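Long-range contacts in alcohol dehydrogenase superfamily protein (Novosphingobium aromaticivorans, PDB 3GAZ), which probably works as an NADP-linked oxidoreductase of the medium-chain alcohol dehydrogenase superfamily: residues A41-R52 with A59-D70; G225-F233 with V242-L253. All coordinates share one frame; numbering follows the deposited sequence.

Interaction 1: A41-R52 with A59-D70; sequences ASGTNPLDAKIR and AQQPLPAILGMD
The methyl of A59 packs against the end of I51, its CB 3.5 Å from I51 CD1. Two residues on, Q61 offers CB to I51 CG2, while its amide turns off to the backbone of G100 and L101; a water joins Q61 O to I51 O. L63 brings CD1 up to the end of helix 46-52, 3.7 Å from R52 O. Next to touch is L67, whose two methyls divide the work: CD1 lies 3.6 Å from D48 O and CD2 meets I51 CG2, the branch that stands anti to the backbone N (CG1 at chi1 -70°).

At G68 and M69 the chain is held through water. One molecule accepts from G68 N and donates to D48 OD1; another accepts from M69 N and lies 2.6 Å from D48 OD2, which also takes N45 N from above the carboxylate plane and a bond from Y315. An alanine in place of D48 would probably leave N45 N without its side-chain acceptor and the waters at G68 and M69 without their carboxylate partner. The selenium of M69, a selenomethionine, sits 4.0 Å from L47 CD2. At D70 the segments pair as antiparallel strands, G43 N donating to D70 O (3.0 Å). This strand-to-helix turn, with its Asn-Pro-Leu-Asp sequence, belongs to the GroES-like domain of medium-chain dehydrogenases.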
loop_
_atom_site.group_PDB
_atom_site.type_symbol
_atom_site.label_atom_id
_atom_site.label_comp_id
_atom_site.label_asym_id
_atom_site.label_seq_id
_atom_site.Cartn_x
_atom_site.Cartn_y
_atom_site.Cartn_z
ATOM N N ALA A 41 -9.682 -20.934 3.539
ATOM C CA ALA A 41 -8.859 -20.907 4.742
ATOM C C ALA A 41 -7.889 -19.729 4.676
ATOM O O ALA A 41 -7.284 -19.462 3.631
ATOM C CB ALA A 41 -8.088 -22.219 4.892
ATOM N N SER A 42 -7.759 -19.027 5.799
ATOM C CA SER A 42 -6.879 -17.869 5.909
ATOM C C SER A 42 -5.786 -18.190 6.934
ATOM O O SER A 42 -6.080 -18.508 8.088
ATOM C CB SER A 42 -7.692 -16.645 6.356
ATOM O OG SER A 42 -6.881 -15.491 6.531
ATOM N N GLY A 43 -4.530 -18.116 6.506
ATOM C CA GLY A 43 -3.425 -18.412 7.404
ATOM C C GLY A 43 -2.983 -17.185 8.176
ATOM O O GLY A 43 -2.741 -16.135 7.585
ATOM N N THR A 44 -2.870 -17.313 9.497
ATOM C CA THR A 44 -2.462 -16.191 10.331
ATOM C C THR A 44 -0.952 -16.099 10.484
ATOM O O THR A 44 -0.224 -17.049 10.210
ATOM C CB THR A 44 -3.063 -16.284 11.760
ATOM O OG1 THR A 44 -2.450 -17.371 12.468
ATOM C CG2 THR A 44 -4.570 -16.508 11.700
ATOM N N ASN A 45 -0.489 -14.931 10.912
ATOM C CA ASN A 45 0.931 -14.707 11.154
ATOM C C ASN A 45 1.056 -13.633 12.223
ATOM O O ASN A 45 0.236 -12.717 12.292
ATOM C CB ASN A 45 1.655 -14.259 9.875
ATOM C CG ASN A 45 1.793 -15.380 8.849
ATOM O OD1 ASN A 45 1.092 -15.402 7.835
ATOM N ND2 ASN A 45 2.697 -16.317 9.113
ATOM N N PRO A 46 2.076 -13.741 13.086
ATOM C CA PRO A 46 2.290 -12.763 14.153
ATOM C C PRO A 46 2.243 -11.312 13.666
ATOM O O PRO A 46 1.703 -10.445 14.352
ATOM C CB PRO A 46 3.664 -13.144 14.695
ATOM C CG PRO A 46 3.688 -14.630 14.508
ATOM C CD PRO A 46 3.121 -14.778 13.111
ATOM N N LEU A 47 2.803 -11.047 12.485
ATOM C CA LEU A 47 2.813 -9.682 11.955
ATOM C C LEU A 47 1.416 -9.061 11.895
ATOM O O LEU A 47 1.261 -7.863 12.123
ATOM C CB LEU A 47 3.445 -9.642 10.558
ATOM C CG LEU A 47 3.626 -8.238 9.967
ATOM C CD1 LEU A 47 4.587 -7.442 10.842
ATOM C CD2 LEU A 47 4.159 -8.333 8.537
ATOM N N ASP A 48 0.404 -9.871 11.588
ATOM C CA ASP A 48 -0.973 -9.378 11.509
ATOM C C ASP A 48 -1.375 -8.663 12.804
ATOM O O ASP A 48 -2.044 -7.626 12.774
ATOM C CB ASP A 48 -1.962 -10.530 11.258
ATOM C CG ASP A 48 -1.650 -11.323 9.991
ATOM O OD1 ASP A 48 -1.061 -10.759 9.049
ATOM O OD2 ASP A 48 -2.012 -12.514 9.932
ATOM N N ALA A 49 -0.968 -9.231 13.936
ATOM C CA ALA A 49 -1.286 -8.655 15.238
ATOM C C ALA A 49 -0.546 -7.342 15.438
ATOM O O ALA A 49 -1.082 -6.404 16.022
ATOM C CB ALA A 49 -0.931 -9.638 16.354
ATOM N N LYS A 50 0.690 -7.273 14.954
ATOM C CA LYS A 50 1.462 -6.048 15.083
ATOM C C LYS A 50 0.769 -4.966 14.262
ATOM O O LYS A 50 0.711 -3.802 14.667
ATOM C CB LYS A 50 2.892 -6.254 14.584
ATOM C CG LYS A 50 3.750 -5.007 14.722
ATOM C CD LYS A 50 5.124 -5.176 14.081
ATOM C CE LYS A 50 6.193 -5.533 15.096
ATOM N NZ LYS A 50 7.550 -5.459 14.475
ATOM N N ILE A 51 0.235 -5.359 13.108
ATOM C CA ILE A 51 -0.473 -4.427 12.241
ATOM C C ILE A 51 -1.789 -3.991 12.896
ATOM O O ILE A 51 -2.182 -2.826 12.810
ATOM C CB ILE A 51 -0.773 -5.067 10.854
ATOM C CG1 ILE A 51 0.531 -5.232 10.067
ATOM C CG2 ILE A 51 -1.747 -4.190 10.070
ATOM C CD1 ILE A 51 0.397 -6.113 8.828
ATOM N N ARG A 52 -2.465 -4.932 13.550
ATOM C CA ARG A 52 -3.728 -4.644 14.225
ATOM C C ARG A 52 -3.505 -3.593 15.309
ATOM O O ARG A 52 -4.345 -2.717 15.527
ATOM C CB ARG A 52 -4.286 -5.917 14.863
ATOM C CG ARG A 52 -5.573 -5.719 15.636
ATOM C CD ARG A 52 -5.934 -6.976 16.409
ATOM N NE ARG A 52 -7.229 -6.863 17.072
ATOM C CZ ARG A 52 -7.667 -7.709 18.000
ATOM N NH1 ARG A 52 -6.912 -8.732 18.378
ATOM N NH2 ARG A 52 -8.864 -7.538 18.547
ATOM N N ALA A 59 5.136 -2.799 7.455
ATOM C CA ALA A 59 4.053 -3.468 6.740
ATOM C C ALA A 59 3.262 -2.525 5.842
ATOM O O ALA A 59 2.596 -2.962 4.905
ATOM C CB ALA A 59 3.115 -4.154 7.733
ATOM N N GLN A 60 3.336 -1.229 6.130
ATOM C CA GLN A 60 2.623 -0.234 5.340
ATOM C C GLN A 60 1.161 -0.643 5.142
ATOM O O GLN A 60 0.637 -0.619 4.026
ATOM C CB GLN A 60 3.317 -0.051 3.983
ATOM C CG GLN A 60 4.789 0.340 4.116
ATOM C CD GLN A 60 5.500 0.525 2.782
ATOM O OE1 GLN A 60 6.722 0.631 2.741
ATOM N NE2 GLN A 60 4.742 0.569 1.691
ATOM N N GLN A 61 0.510 -1.018 6.240
ATOM C CA GLN A 61 -0.891 -1.424 6.208
ATOM C C GLN A 61 -1.695 -0.589 7.208
ATOM O O GLN A 61 -2.031 -1.056 8.304
ATOM C CB GLN A 61 -1.030 -2.911 6.558
ATOM C CG GLN A 61 -2.446 -3.458 6.388
ATOM C CD GLN A 61 -2.771 -3.807 4.940
ATOM O OE1 GLN A 61 -2.211 -3.230 4.014
ATOM N NE2 GLN A 61 -3.691 -4.749 4.745
ATOM N N PRO A 62 -2.003 0.668 6.850
ATOM C CA PRO A 62 -2.774 1.518 7.760
ATOM C C PRO A 62 -4.218 1.038 7.882
ATOM O O PRO A 62 -4.733 0.351 6.996
ATOM C CB PRO A 62 -2.667 2.896 7.115
ATOM C CG PRO A 62 -2.623 2.563 5.640
ATOM C CD PRO A 62 -1.670 1.384 5.605
ATOM N N LEU A 63 -4.858 1.397 8.990
ATOM C CA LEU A 63 -6.240 1.011 9.247
ATOM C C LEU A 63 -7.163 2.171 8.867
ATOM O O LEU A 63 -6.730 3.323 8.807
ATOM C CB LEU A 63 -6.405 0.675 10.730
ATOM C CG LEU A 63 -5.388 -0.338 11.269
ATOM C CD1 LEU A 63 -5.552 -0.488 12.776
ATOM C CD2 LEU A 63 -5.573 -1.677 10.563
ATOM N N PRO A 64 -8.449 1.886 8.616
ATOM C CA PRO A 64 -9.079 0.564 8.670
ATOM C C PRO A 64 -8.583 -0.341 7.552
ATOM O O PRO A 64 -8.136 0.136 6.508
ATOM C CB PRO A 64 -10.560 0.890 8.526
ATOM C CG PRO A 64 -10.529 2.067 7.596
ATOM C CD PRO A 64 -9.423 2.908 8.192
ATOM N N ALA A 65 -8.664 -1.649 7.770
ATOM C CA ALA A 65 -8.217 -2.584 6.750
ATOM C C ALA A 65 -8.566 -4.028 7.076
ATOM O O ALA A 65 -8.854 -4.376 8.220
ATOM C CB ALA A 65 -6.699 -2.448 6.553
ATOM N N ILE A 66 -8.557 -4.858 6.039
ATOM C CA ILE A 66 -8.812 -6.280 6.178
ATOM C C ILE A 66 -7.415 -6.871 6.279
ATOM O O ILE A 66 -6.584 -6.660 5.388
ATOM C CB ILE A 66 -9.532 -6.837 4.934
ATOM C CG1 ILE A 66 -10.944 -6.244 4.851
ATOM C CG2 ILE A 66 -9.574 -8.353 4.993
ATOM C CD1 ILE A 66 -11.644 -6.474 3.526
ATOM N N LEU A 67 -7.144 -7.586 7.368
ATOM C CA LEU A 67 -5.822 -8.171 7.577
ATOM C C LEU A 67 -5.741 -9.641 7.156
ATOM O O LEU A 67 -6.718 -10.210 6.673
ATOM C CB LEU A 67 -5.412 -8.000 9.045
ATOM C CG LEU A 67 -5.597 -6.571 9.573
ATOM C CD1 LEU A 67 -4.981 -6.448 10.969
ATOM C CD2 LEU A 67 -4.950 -5.580 8.613
ATOM N N GLY A 68 -4.568 -10.248 7.336
ATOM C CA GLY A 68 -4.372 -11.636 6.945
ATOM C C GLY A 68 -3.563 -11.640 5.663
ATOM O O GLY A 68 -3.943 -10.976 4.702
HETATM N N MSE A 69 -2.465 -12.389 5.632
HETATM C CA MSE A 69 -1.595 -12.410 4.461
HETATM C C MSE A 69 -1.640 -13.680 3.607
HETATM O O MSE A 69 -1.454 -13.618 2.388
HETATM C CB MSE A 69 -0.147 -12.153 4.912
HETATM C CG MSE A 69 0.017 -10.933 5.816
HETATM SE SE MSE A 69 1.700 -10.766 6.513
HETATM C CE MSE A 69 1.520 -11.520 7.982
ATOM N N ASP A 70 -1.870 -14.824 4.248
ATOM C CA ASP A 70 -1.912 -16.116 3.555
ATOM C C ASP A 70 -3.330 -16.614 3.275
ATOM O O ASP A 70 -4.252 -16.375 4.057
ATOM C CB ASP A 70 -1.215 -17.203 4.381
ATOM C CG ASP A 70 0.286 -16.986 4.523
ATOM O OD1 ASP A 70 0.939 -16.618 3.522
ATOM O OD2 ASP A 70 0.817 -17.216 5.638
HETATM O O HOH W 1 -1.272 -13.818 7.758
HETATM O O HOH W 2 -0.370 -18.652 7.870
HETATM O O HOH W 3 -2.232 -8.561 7.661
HETATM O O HOH W 4 -1.764 -0.777 11.135
#

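Interaction 2: G225-F233 with V242-L253; sequences GGPVLDASF and VVSCLGWGTHKL
L229 lies against H251, and its side chain can be traced from the helix outward. CB is 3.8 Å from H251 NE2, and CG, anti to the backbone N (chi1 177°), carries the branch point down past the ring toward the sheet. There the methyls part. CD2 sits over one face of the imidazole in a CH-pi contact, 3.7 Å from the ring centroid, whereas CD1 reaches the strand and lies 4.0 Å from both V242 CG1 and S244 CB.

The same imidazole is fixed at its edge: NE2 donates to G226 O (3.0 Å, 151° at the hydrogen), nearly in the ring plane. L229 N reaches that oxygen from the opposite face of the carbonyl plane, so two donors grip the carbonyl oxygen of G226, the residue at the N-cap. One turn along, D230 OD1 is tied by separate waters to K252 N and K252 O. Farther down the helix, F233 meets V242 CG1 with its ring edge at CE1 (3.9 Å), and S232 CB touches the same methyl. Helix 227-233 runs at 166° to strand 242-244, as expected for the helix of a beta-alpha-beta crossover, here linking parallel strands 217-222 and 240-244 of a Rossmann-type domain.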
loop_
_atom_site.group_PDB
_atom_site.type_symbol
_atom_site.label_atom_id
_atom_site.label_comp_id
_atom_site.label_asym_id
_atom_site.label_seq_id
_atom_site.Cartn_x
_atom_site.Cartn_y
_atom_site.Cartn_z
ATOM N N GLY A 225 15.787 -13.784 15.842
ATOM C CA GLY A 225 16.322 -12.437 15.932
ATOM C C GLY A 225 16.879 -12.068 17.294
ATOM O O GLY A 225 17.034 -12.920 18.171
ATOM N N GLY A 226 17.181 -10.784 17.465
ATOM C CA GLY A 226 17.719 -10.309 18.726
ATOM C C GLY A 226 18.964 -11.063 19.153
ATOM O O GLY A 226 19.891 -11.215 18.365
ATOM N N PRO A 227 19.015 -11.544 20.403
ATOM C CA PRO A 227 20.175 -12.287 20.911
ATOM C C PRO A 227 20.435 -13.579 20.142
ATOM O O PRO A 227 21.568 -14.055 20.076
ATOM C CB PRO A 227 19.803 -12.559 22.367
ATOM C CG PRO A 227 18.912 -11.394 22.716
ATOM C CD PRO A 227 18.046 -11.283 21.483
ATOM N N VAL A 228 19.383 -14.151 19.565
ATOM C CA VAL A 228 19.528 -15.394 18.816
ATOM C C VAL A 228 20.404 -15.175 17.579
ATOM O O VAL A 228 21.092 -16.093 17.122
ATOM C CB VAL A 228 18.147 -15.955 18.383
ATOM C CG1 VAL A 228 18.329 -17.268 17.644
ATOM C CG2 VAL A 228 17.259 -16.160 19.617
ATOM N N LEU A 229 20.375 -13.961 17.034
ATOM C CA LEU A 229 21.191 -13.661 15.861
ATOM C C LEU A 229 22.659 -13.631 16.280
ATOM O O LEU A 229 23.538 -14.113 15.557
ATOM C CB LEU A 229 20.784 -12.319 15.247
ATOM C CG LEU A 229 21.623 -11.880 14.043
ATOM C CD1 LEU A 229 21.667 -12.999 13.008
ATOM C CD2 LEU A 229 21.028 -10.612 13.445
ATOM N N ASP A 230 22.927 -13.066 17.454
ATOM C CA ASP A 230 24.297 -13.014 17.961
ATOM C C ASP A 230 24.794 -14.446 18.174
ATOM O O ASP A 230 25.937 -14.772 17.868
ATOM C CB ASP A 230 24.356 -12.247 19.285
ATOM C CG ASP A 230 23.923 -10.802 19.142
ATOM O OD1 ASP A 230 24.495 -10.092 18.291
ATOM O OD2 ASP A 230 23.011 -10.379 19.882
ATOM N N ALA A 231 23.925 -15.301 18.703
ATOM C CA ALA A 231 24.286 -16.693 18.941
ATOM C C ALA A 231 24.584 -17.376 17.607
ATOM O O ALA A 231 25.443 -18.252 17.523
ATOM C CB ALA A 231 23.147 -17.414 19.670
ATOM N N SER A 232 23.871 -16.959 16.565
ATOM C CA SER A 232 24.062 -17.523 15.234
ATOM C C SER A 232 25.451 -17.168 14.709
ATOM O O SER A 232 26.106 -17.981 14.057
ATOM C CB SER A 232 22.991 -16.990 14.277
ATOM O OG SER A 232 21.691 -17.359 14.719
ATOM N N PHE A 233 25.894 -15.945 14.985
ATOM C CA PHE A 233 27.216 -15.512 14.548
ATOM C C PHE A 233 28.250 -16.375 15.265
ATOM O O PHE A 233 29.330 -16.638 14.743
ATOM C CB PHE A 233 27.463 -14.041 14.907
ATOM C CG PHE A 233 26.650 -13.052 14.101
ATOM C CD1 PHE A 233 25.977 -13.437 12.946
ATOM C CD2 PHE A 233 26.625 -11.711 14.469
ATOM C CE1 PHE A 233 25.284 -12.496 12.170
ATOM C CE2 PHE A 233 25.936 -10.763 13.701
ATOM C CZ PHE A 233 25.272 -11.159 12.547
ATOM N N VAL A 242 25.383 -16.799 7.532
ATOM C CA VAL A 242 24.291 -16.667 8.489
ATOM C C VAL A 242 23.179 -15.834 7.847
ATOM O O VAL A 242 23.447 -14.790 7.260
ATOM C CB VAL A 242 24.762 -15.957 9.784
ATOM C CG1 VAL A 242 23.566 -15.678 10.698
ATOM C CG2 VAL A 242 25.793 -16.828 10.513
ATOM N N VAL A 243 21.940 -16.306 7.926
ATOM C CA VAL A 243 20.827 -15.541 7.368
ATOM C C VAL A 243 19.779 -15.342 8.461
ATOM O O VAL A 243 19.659 -16.158 9.378
ATOM C CB VAL A 243 20.175 -16.252 6.145
ATOM C CG1 VAL A 243 21.233 -16.551 5.088
ATOM C CG2 VAL A 243 19.482 -17.534 6.581
ATOM N N SER A 244 19.036 -14.247 8.375
ATOM C CA SER A 244 18.002 -13.963 9.360
ATOM C C SER A 244 16.817 -13.277 8.712
ATOM O O SER A 244 16.975 -12.530 7.744
ATOM C CB SER A 244 18.551 -13.063 10.472
ATOM O OG SER A 244 17.512 -12.659 11.353
ATOM N N CYS A 245 15.628 -13.542 9.244
ATOM C CA CYS A 245 14.417 -12.916 8.735
ATOM C C CYS A 245 13.865 -11.967 9.799
ATOM O O CYS A 245 12.726 -11.519 9.722
ATOM C CB CYS A 245 13.377 -13.978 8.351
ATOM S SG CYS A 245 12.932 -15.145 9.650
ATOM N N LEU A 246 14.697 -11.663 10.793
ATOM C CA LEU A 246 14.336 -10.752 11.877
ATOM C C LEU A 246 15.565 -9.972 12.328
ATOM O O LEU A 246 15.704 -9.658 13.509
ATOM C CB LEU A 246 13.765 -11.517 13.078
ATOM C CG LEU A 246 12.281 -11.885 13.066
ATOM C CD1 LEU A 246 11.952 -12.737 14.282
ATOM C CD2 LEU A 246 11.431 -10.618 13.046
ATOM N N GLY A 247 16.455 -9.669 11.385
ATOM C CA GLY A 247 17.669 -8.938 11.715
ATOM C C GLY A 247 17.510 -7.435 11.597
ATOM O O GLY A 247 18.135 -6.798 10.749
ATOM N N TRP A 248 16.681 -6.866 12.466
ATOM C CA TRP A 248 16.416 -5.433 12.447
ATOM C C TRP A 248 17.197 -4.644 13.488
ATOM O O TRP A 248 17.416 -3.445 13.324
ATOM C CB TRP A 248 14.921 -5.180 12.653
ATOM C CG TRP A 248 14.060 -5.936 11.700
ATOM C CD1 TRP A 248 13.394 -7.105 11.943
ATOM C CD2 TRP A 248 13.803 -5.603 10.335
ATOM N NE1 TRP A 248 12.737 -7.519 10.809
ATOM C CE2 TRP A 248 12.971 -6.615 9.805
ATOM C CE3 TRP A 248 14.195 -4.544 9.502
ATOM C CZ2 TRP A 248 12.525 -6.604 8.480
ATOM C CZ3 TRP A 248 13.752 -4.532 8.185
ATOM C CH2 TRP A 248 12.925 -5.556 7.689
ATOM N N GLY A 249 17.618 -5.316 14.553
ATOM C CA GLY A 249 18.347 -4.631 15.608
ATOM C C GLY A 249 19.808 -4.336 15.335
ATOM O O GLY A 249 20.316 -4.560 14.235
ATOM N N THR A 250 20.484 -3.820 16.357
ATOM C CA THR A 250 21.898 -3.488 16.276
ATOM C C THR A 250 22.707 -4.662 16.823
ATOM O O THR A 250 22.389 -5.205 17.882
ATOM C CB THR A 250 22.215 -2.211 17.093
ATOM O OG1 THR A 250 23.631 -1.997 17.127
ATOM C CG2 THR A 250 21.692 -2.339 18.510
ATOM N N HIS A 251 23.743 -5.064 16.097
ATOM C CA HIS A 251 24.556 -6.187 16.536
ATOM C C HIS A 251 26.053 -5.965 16.392
ATOM O O HIS A 251 26.504 -5.185 15.556
ATOM C CB HIS A 251 24.167 -7.454 15.767
ATOM C CG HIS A 251 22.770 -7.918 16.032
ATOM N ND1 HIS A 251 21.673 -7.389 15.385
ATOM C CD2 HIS A 251 22.288 -8.846 16.892
ATOM C CE1 HIS A 251 20.578 -7.972 15.835
ATOM N NE2 HIS A 251 20.923 -8.860 16.750
ATOM N N LYS A 252 26.819 -6.655 17.231
ATOM C CA LYS A 252 28.272 -6.576 17.187
ATOM C C LYS A 252 28.689 -7.459 16.017
ATOM O O LYS A 252 28.386 -8.651 15.996
ATOM C CB LYS A 252 28.868 -7.110 18.489
ATOM C CG LYS A 252 30.370 -7.306 18.456
ATOM C CD LYS A 252 31.108 -6.009 18.152
ATOM C CE LYS A 252 32.495 -6.051 18.763
ATOM N NZ LYS A 252 32.422 -6.298 20.232
ATOM N N LEU A 253 29.386 -6.877 15.047
ATOM C CA LEU A 253 29.797 -7.626 13.865
ATOM C C LEU A 253 31.162 -8.308 13.939
ATOM O O LEU A 253 31.519 -9.072 13.046
ATOM C CB LEU A 253 29.749 -6.708 12.638
ATOM C CG LEU A 253 28.393 -6.036 12.383
ATOM C CD1 LEU A 253 28.415 -5.312 11.035
ATOM C CD2 LEU A 253 27.295 -7.090 12.397
HETATM O O HOH W 5 25.540 -7.762 19.657
HETATM O O HOH W 6 27.137 -10.399 17.599
#

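How the interactions relate
Along the chain from the N terminus, interaction 1 comes first, closing the six-residue loop 53-58 within the GroES-like part of the protein. Interaction 2 follows much later and closes the eight residues that hold the end of helix 227-235, the short strand 236-237 and the start of strand 240-244, in the nucleotide-binding domain. The two are in series and neither nest nor cross. The centres of interactions 1 and 2 stand about 25 Å apart and their nearest atoms about 7 Å apart. The gap is bridged indirectly: W248, in the second segment of interaction 2, stacks on H58, which belongs to the loop closed by interaction 1, so loops of the two domains meet there.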